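Local coordinates for N-acetylcysteine deacetylase (Bacillus subtilis, PDB 1YSJ), which probably catalyses the metal-dependent deacetylation of N-acetylcysteine to cysteine and acetate, a step that lets the bacterium draw sulfur from S-(2-succino)cysteine, at residues Q154-E157 / E158-A161; G170-N173 / G174-A177; G193-E196 / G197-A201. The protein carries 1 engineered substitution. All coordinates share one frame; numbering follows the deposited sequence.

Contact 1: Q154-E157 / E158-A161; sequences QPAE and EIAA. With NI (nickel (II) ion), chain D.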
# COMPACT_ATOMS: atom_id res chain seq x y z
N GLN A 154 3.95 -19.81 -31.85
CA GLN A 154 3.94 -19.93 -30.40
C GLN A 154 2.82 -19.13 -29.75
O GLN A 154 2.68 -17.93 -30.00
CB GLN A 154 5.30 -19.49 -29.85
CG GLN A 154 5.37 -19.44 -28.33
CD GLN A 154 6.40 -18.46 -27.83
OE1 GLN A 154 7.59 -18.54 -28.18
NE2 GLN A 154 5.96 -17.52 -26.99
N PRO A 155 2.04 -19.77 -28.86
CA PRO A 155 1.02 -19.03 -28.11
C PRO A 155 1.65 -18.29 -26.94
O PRO A 155 2.79 -18.57 -26.58
CB PRO A 155 0.12 -20.14 -27.58
CG PRO A 155 1.04 -21.30 -27.39
CD PRO A 155 2.08 -21.20 -28.48
N ALA A 156 0.92 -17.33 -26.38
CA ALA A 156 1.21 -16.79 -25.04
C ALA A 156 2.60 -16.15 -24.85
O ALA A 156 3.24 -16.35 -23.81
CB ALA A 156 0.96 -17.87 -23.98
N GLU A 157 3.06 -15.38 -25.83
CA GLU A 157 4.29 -14.60 -25.67
C GLU A 157 4.07 -13.48 -24.66
O GLU A 157 4.94 -13.19 -23.83
CB GLU A 157 4.77 -14.04 -27.01
CG GLU A 157 6.15 -13.37 -26.98
CD GLU A 157 6.14 -11.94 -26.41
OE1 GLU A 157 5.16 -11.20 -26.63
OE2 GLU A 157 7.13 -11.56 -25.75
N GLU A 158 2.90 -12.85 -24.74
CA GLU A 158 2.61 -11.67 -23.93
C GLU A 158 2.60 -11.94 -22.42
O GLU A 158 2.79 -11.02 -21.63
CB GLU A 158 1.31 -11.00 -24.38
CG GLU A 158 1.32 -10.50 -25.83
CD GLU A 158 2.26 -9.32 -26.06
OE1 GLU A 158 2.85 -8.78 -25.10
OE2 GLU A 158 2.39 -8.90 -27.22
N ILE A 159 2.38 -13.19 -22.04
CA ILE A 159 2.42 -13.56 -20.61
C ILE A 159 3.64 -14.41 -20.28
O ILE A 159 3.74 -14.97 -19.19
CB ILE A 159 1.11 -14.23 -20.14
CG1 ILE A 159 0.79 -15.47 -20.99
CG2 ILE A 159 -0.04 -13.21 -20.17
CD1 ILE A 159 -0.21 -16.42 -20.36
N ALA A 160 4.56 -14.50 -21.25
CA ALA A 160 5.84 -15.20 -21.11
C ALA A 160 5.69 -16.67 -20.71
O ALA A 160 6.49 -17.20 -19.93
CB ALA A 160 6.76 -14.45 -20.12
N ALA A 161 4.67 -17.32 -21.27
CA ALA A 161 4.35 -18.69 -20.88
C ALA A 161 4.41 -19.70 -22.03
O ALA A 161 4.57 -20.89 -21.81
CB ALA A 161 2.98 -18.72 -20.21
NI NI D . 4.01 -7.26 -26.56
O HOH W 1 5.87 -8.67 -27.38
O HOH W 2 6.06 -6.61 -25.64
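Glu157 and Glu158, consecutive in the chain, open a type I beta turn that runs on to Ala160, and this turn serves the dinuclear nickel centre of an M20-family hydrolase. It illustrates how a loop leaving the end of a strand can present a metal ligand together with the residue that holds a metal-bound water. Metal bonds come first: Glu158 chelates one nickel through both carboxylate oxygens, OE1 and OE2 each lying 2.4 Å from the ion, while Cys122, His374 and two waters bind the same ion. Glu157 acts in the second shell. Its OE1 accepts a hydrogen bond of 2.7 Å from water 1, which is itself coordinated to the nickel. With CG anti to the backbone N (chi1 -172°) and a bend at chi2, its chain brings OE1 within 3.5 Å of Glu158 CD, the two carboxylate planes being 76° apart. Backbone hydrogen bonds hold the loop that carries these groups. Ala160 N reaches Glu157 O over 2.9 Å and closes the turn, and Ala161 N, at the N-cap of helix 162-168, gives a longer bond of 3.1 Å to Ala156 O. Asp99 accepts the N-H of Glu158 from outside the loop. Apolar contact is slight and lies away from the metal, where Ala156 CB rests 3.8 Å from Ile159 CG1.

Contact 2: G170-N173 / G174-A177; sequences GVLN and GVSA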
# COMPACT_ATOMS: atom_id res chain seq x y z
N GLY A 170 8.73 -30.77 -26.25
CA GLY A 170 9.82 -31.45 -26.96
C GLY A 170 10.02 -30.96 -28.39
O GLY A 170 10.66 -31.64 -29.19
N VAL A 171 9.49 -29.78 -28.69
CA VAL A 171 9.50 -29.23 -30.04
C VAL A 171 10.93 -28.89 -30.51
O VAL A 171 11.21 -28.92 -31.70
CB VAL A 171 8.53 -28.00 -30.16
CG1 VAL A 171 8.72 -27.21 -31.47
CG2 VAL A 171 7.08 -28.43 -30.01
N LEU A 172 11.82 -28.59 -29.56
CA LEU A 172 13.20 -28.23 -29.90
C LEU A 172 14.21 -29.38 -29.79
O LEU A 172 15.42 -29.17 -29.93
CB LEU A 172 13.67 -27.02 -29.09
CG LEU A 172 13.12 -25.63 -29.45
CD1 LEU A 172 13.91 -24.57 -28.71
CD2 LEU A 172 13.18 -25.35 -30.95
N ASN A 173 13.71 -30.59 -29.55
CA ASN A 173 14.57 -31.77 -29.57
C ASN A 173 15.18 -31.95 -30.96
O ASN A 173 14.45 -32.00 -31.96
CB ASN A 173 13.80 -33.03 -29.14
CG ASN A 173 13.41 -33.00 -27.66
OD1 ASN A 173 13.93 -32.20 -26.87
ND2 ASN A 173 12.48 -33.87 -27.28
N GLY A 174 16.51 -32.00 -31.01
CA GLY A 174 17.25 -32.17 -32.26
C GLY A 174 17.49 -30.91 -33.06
O GLY A 174 18.14 -30.95 -34.10
N VAL A 175 16.99 -29.77 -32.56
CA VAL A 175 17.14 -28.48 -33.23
C VAL A 175 18.48 -27.81 -32.88
O VAL A 175 18.84 -27.69 -31.71
CB VAL A 175 15.94 -27.53 -32.93
CG1 VAL A 175 16.13 -26.17 -33.57
CG2 VAL A 175 14.64 -28.14 -33.42
N SER A 176 19.22 -27.39 -33.91
CA SER A 176 20.55 -26.81 -33.75
C SER A 176 20.53 -25.31 -33.50
O SER A 176 21.38 -24.79 -32.78
CB SER A 176 21.40 -27.08 -35.00
OG SER A 176 21.61 -28.47 -35.18
N ALA A 177 19.57 -24.61 -34.10
CA ALA A 177 19.48 -23.16 -34.00
C ALA A 177 18.05 -22.68 -34.11
O ALA A 177 17.22 -23.33 -34.74
CB ALA A 177 20.32 -22.50 -35.08
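Val175 N donates to Leu172 O over 3.1 Å, a nearly straight bond (161° at the hydrogen) that closes a type II beta turn from Leu172 to Val175. The donor stands well above the carbonyl plane. This turn overlaps another: a type I turn from Gly170 to Asn173, whose Asn173 N bonds to Gly170 O over 3.2 Å. Gly170 also ends helix 162-168 in a Schellman motif, and the chain thus passes from helix to strand 175-184 through a helix C-cap and two overlapping beta turns. Both glycines have positive phi; Gly174, at the third place of the type II turn, has the conformation that this turn calls for (phi 84°).

Leu172 CD2 sits evenly between the two branches of Val175, 4.0 Å from CG1 and 4.0 Å from CG2. Because Val175 CG1 is anti to the backbone N (chi1 177°), CG2 falls back over the turn, 3.7 Å from Leu172 O. Both residues go on into the core of the domain, where each touches Ala93, while Leu172 also meets Ile152 and Leu167. The connection completes a beta-alpha-beta crossover from strand 148-154 through helix 162-168 to strand 175-184, with strand 91-97 lying between the two in the sheet.

Arg150 NH1 donates to both Val171 O and Asn173 O, tying the loop back to strand 148-154. The chemistry therefore divides in two: backbone and arginine bonds set the course of the chain, and the aliphatic pair joins the turn to the core.

Contact 3: G193-E196 / G197-A201; sequences GVKE and GPLMA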
# COMPACT_ATOMS: atom_id res chain seq x y z
N GLY A 193 17.35 -5.11 -37.99
CA GLY A 193 18.22 -4.74 -36.87
C GLY A 193 19.02 -5.92 -36.36
O GLY A 193 18.45 -6.93 -35.95
N VAL A 194 20.34 -5.78 -36.36
CA VAL A 194 21.25 -6.90 -36.13
C VAL A 194 22.35 -6.58 -35.10
O VAL A 194 23.11 -5.62 -35.27
CB VAL A 194 21.90 -7.37 -37.47
CG1 VAL A 194 23.02 -8.37 -37.24
CG2 VAL A 194 20.85 -7.97 -38.41
N LYS A 195 22.43 -7.39 -34.04
CA LYS A 195 23.56 -7.36 -33.10
C LYS A 195 23.81 -8.72 -32.44
O LYS A 195 22.88 -9.50 -32.25
CB LYS A 195 23.38 -6.27 -32.03
CG LYS A 195 22.46 -6.64 -30.87
CD LYS A 195 22.33 -5.51 -29.84
CE LYS A 195 23.64 -5.20 -29.11
NZ LYS A 195 24.16 -6.34 -28.32
N GLU A 196 25.07 -9.00 -32.11
CA GLU A 196 25.41 -10.17 -31.29
C GLU A 196 25.25 -9.82 -29.80
O GLU A 196 25.27 -8.65 -29.42
CB GLU A 196 26.82 -10.71 -31.62
CG GLU A 196 28.00 -9.85 -31.18
CD GLU A 196 29.33 -10.18 -31.89
OE1 GLU A 196 29.70 -11.38 -32.00
OE2 GLU A 196 30.02 -9.24 -32.33
N GLY A 197 25.06 -10.84 -28.97
CA GLY A 197 24.92 -10.66 -27.53
C GLY A 197 23.56 -10.12 -27.11
O GLY A 197 22.56 -10.35 -27.80
N PRO A 198 23.52 -9.41 -25.96
CA PRO A 198 22.29 -8.94 -25.32
C PRO A 198 21.50 -7.94 -26.17
O PRO A 198 22.03 -6.91 -26.58
CB PRO A 198 22.80 -8.25 -24.04
CG PRO A 198 24.18 -8.76 -23.85
CD PRO A 198 24.72 -9.00 -25.21
N LEU A 199 20.23 -8.27 -26.41
CA LEU A 199 19.34 -7.41 -27.20
C LEU A 199 18.19 -6.88 -26.34
O LEU A 199 17.83 -5.70 -26.43
CB LEU A 199 18.78 -8.18 -28.41
CG LEU A 199 17.81 -7.45 -29.34
CD1 LEU A 199 18.51 -6.32 -30.09
CD2 LEU A 199 17.17 -8.41 -30.32
N MSE A 200 17.62 -7.76 -25.52
CA MSE A 200 16.47 -7.41 -24.68
C MSE A 200 16.73 -7.84 -23.25
O MSE A 200 17.36 -8.86 -23.01
CB MSE A 200 15.19 -8.06 -25.21
CG MSE A 200 14.90 -7.74 -26.66
SE MSE A 200 13.20 -8.44 -27.25
CE MSE A 200 12.00 -7.20 -26.30
N ALA A 201 16.23 -7.05 -22.31
CA ALA A 201 16.54 -7.22 -20.90
C ALA A 201 15.95 -8.49 -20.30
O ALA A 201 14.92 -8.99 -20.76
CB ALA A 201 16.08 -6.00 -20.12
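Lys195 folds back across Gly197 to bond with Pro198, its NZ bridging the carbonyls before and after Gly197 where strand 191-194 gives way to strand 197-211. In the lysine, CG lies between the backbone N and the carbonyl carbon, chi2 is extended, and bends at chi3 and chi4 bring NZ back toward the chain that follows. There NZ donates to Pro198 O over 2.8 Å and to Glu196 O over 2.8 Å. It approaches the first acceptor from above the carbonyl plane, 39° out of it, and the second with a smaller tilt of 23°.

Gly197 C lies 4.0 Å from Lys195 NZ. The glycine has a positive phi of 76°, a conformation that a residue without a side chain adopts readily. Glu196 contributes its carbonyl oxygen; its CB points away overall, although it touches Gly197 N at 3.2 Å. The aliphatic portion of Lys195 is used as well: Leu199 CD1 packs against it, 3.9 Å from CD and 4.0 Å from CG, the two chains lying across one another. Leu199 in turn touches Phe362 and Trp364 of strand 360-366.

The link runs from strand 191-194, in the large mixed sheet, into strand 197-211, in the four-stranded antiparallel sheet. From strand 306-320, Asn320 ND2 donates a hydrogen bond to Lys195 O. One ammonium shared by two neutral carbonyls bridges the two peptides, and such surroundings would probably favour the charged form of the lysine.

In the fold
Contacts 1, 2 and 3 follow one another along the chain, and their centres are about 19 to 22 Å apart, without touching. Contacts 1 and 2 bracket helix 162-168, the first leading into it from strand 148-154 and the second leading out to strand 175-184; both strands belong to the mixed eight-stranded sheet. Contact 3 leaves that sheet from strand 191-194 and enters the separate antiparallel sheet through strand 197-211. The series thus passes from the nickel site, through the turn that completes a crossover in the same domain, to the crossing into the second domain, consistent with the two-domain architecture of M20 peptidases.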